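Local coordinates for protein trans-4-hydroxy-L-proline dehydratase (Clostridioides difficile 70-100-2010, PDB 6VXC) that uses a glycyl radical to dehydrate trans-4-hydroxy-L-proline to (S)-1-pyrroline-5-carboxylate in the anaerobic breakdown of hydroxyproline, at residues V548-C551 with I552-G555. Residues are numbered along the deposited sequence; the frame is centred on the assembly and turned at random.
Sequences VDDC and IEKG
The single-turn helix 551-554 is held to its N-cap residue by a bond from Lys-554 N to Asp-550 O, 2.8 Å long and 163° at the hydrogen. A type II beta turn, Val-548 to Cys-551, leads into it, closed by Cys-551 N on Val-548 O at 3.0 Å. One water extends this start: it donates to Val-548 O and accepts from Ile-552 N at 2.9 Å, giving a first-turn amide a partner. Asp-550 occupies the N-cap, but its carboxylate makes no capping bond; it turns instead to a salt bridge with Arg-564. The Lys-554 chain runs alongside the base of Asp-550, its CG 4.1 Å from Asp-550 CB. With CG beside its own backbone N (chi1 -71°) and the chain extended beyond, the lysine carries NZ beyond Asp-550 CB to the carbonyl oxygens of Gly-561 and Ala-563, without pairing with the Asp-550 carboxylate. Glu-553 runs alongside Asp-550, pointing the same way; Asp-550 OD1 and Glu-553 OE1 approach to 4.0 Å, a like-charge pair that the Arg-564 salt bridge probably eases. Ile-552 packs on Leu-195 and Ile-199 of helix 192-205. Gly-555, at positive phi, sends its N back to Ile-552 O at 3.0 Å. The whole is a beta turn running into one helical turn, which a Schellman motif with glycine at C-prime ends.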
loop_
_atom_site.group_PDB
_atom_site.type_symbol
_atom_site.label_atom_id
_atom_site.label_comp_id
_atom_site.label_asym_id
_atom_site.label_seq_id
_atom_site.Cartn_x
_atom_site.Cartn_y
_atom_site.Cartn_z
ATOM N N VAL A 548 -6.288 -11.511 14.164
ATOM C CA VAL A 548 -4.903 -11.634 13.874
ATOM C C VAL A 548 -4.176 -12.530 14.861
ATOM O O VAL A 548 -4.146 -12.257 16.043
ATOM C CB VAL A 548 -4.185 -10.273 13.848
ATOM C CG1 VAL A 548 -2.692 -10.484 13.839
ATOM C CG2 VAL A 548 -4.640 -9.382 12.734
ATOM N N ASP A 549 -3.562 -13.568 14.334
ATOM C CA ASP A 549 -2.786 -14.454 15.137
ATOM C C ASP A 549 -1.679 -13.826 15.938
ATOM O O ASP A 549 -0.778 -13.207 15.481
ATOM C CB ASP A 549 -2.252 -15.668 14.431
ATOM C CG ASP A 549 -3.309 -16.679 14.128
ATOM O OD1 ASP A 549 -4.288 -16.740 14.818
ATOM O OD2 ASP A 549 -3.107 -17.407 13.204
ATOM N N ASP A 550 -1.978 -14.294 17.117
ATOM C CA ASP A 550 -1.686 -14.362 18.472
ATOM C C ASP A 550 -2.297 -13.341 19.399
ATOM O O ASP A 550 -2.105 -13.490 20.549
ATOM C CB ASP A 550 -0.445 -15.144 18.893
ATOM C CG ASP A 550 0.003 -16.169 17.871
ATOM O OD1 ASP A 550 -0.789 -16.867 17.293
ATOM O OD2 ASP A 550 1.176 -16.233 17.651
ATOM N N CYS A 551 -3.141 -12.422 18.901
ATOM C CA CYS A 551 -3.520 -11.366 19.836
ATOM C C CYS A 551 -4.365 -11.914 20.982
ATOM O O CYS A 551 -4.116 -11.592 22.149
ATOM C CB CYS A 551 -4.263 -10.243 19.100
ATOM S SG CYS A 551 -3.253 -9.398 17.840
ATOM N N ILE A 552 -5.359 -12.757 20.673
ATOM C CA ILE A 552 -6.224 -13.300 21.725
ATOM C C ILE A 552 -5.417 -14.168 22.684
ATOM O O ILE A 552 -5.470 -13.987 23.908
ATOM C CB ILE A 552 -7.417 -14.069 21.110
ATOM C CG1 ILE A 552 -8.387 -13.101 20.419
ATOM C CG2 ILE A 552 -8.130 -14.931 22.151
ATOM C CD1 ILE A 552 -9.515 -13.769 19.625
ATOM N N GLU A 553 -4.630 -15.096 22.141
ATOM C CA GLU A 553 -3.818 -15.981 22.977
ATOM C C GLU A 553 -2.846 -15.199 23.856
ATOM O O GLU A 553 -2.667 -15.525 25.037
ATOM C CB GLU A 553 -3.069 -16.977 22.087
ATOM C CG GLU A 553 -2.093 -17.893 22.794
ATOM C CD GLU A 553 -1.394 -18.862 21.832
ATOM O OE1 GLU A 553 -1.774 -18.914 20.644
ATOM O OE2 GLU A 553 -0.450 -19.559 22.264
ATOM N N LYS A 554 -2.201 -14.171 23.295
ATOM C CA LYS A 554 -1.271 -13.350 24.065
ATOM C C LYS A 554 -1.973 -12.392 25.013
ATOM O O LYS A 554 -1.340 -11.902 25.954
ATOM C CB LYS A 554 -0.388 -12.509 23.140
ATOM C CG LYS A 554 0.662 -13.246 22.335
ATOM C CD LYS A 554 1.424 -12.233 21.505
ATOM C CE LYS A 554 2.555 -12.839 20.709
ATOM N NZ LYS A 554 3.300 -11.752 19.984
ATOM N N GLY A 555 -3.254 -12.129 24.797
ATOM C CA GLY A 555 -3.936 -11.043 25.461
ATOM C C GLY A 555 -3.271 -9.710 25.202
ATOM O O GLY A 555 -3.051 -8.924 26.127
HETATM O O HOH W 1 -6.060 -13.530 17.995
#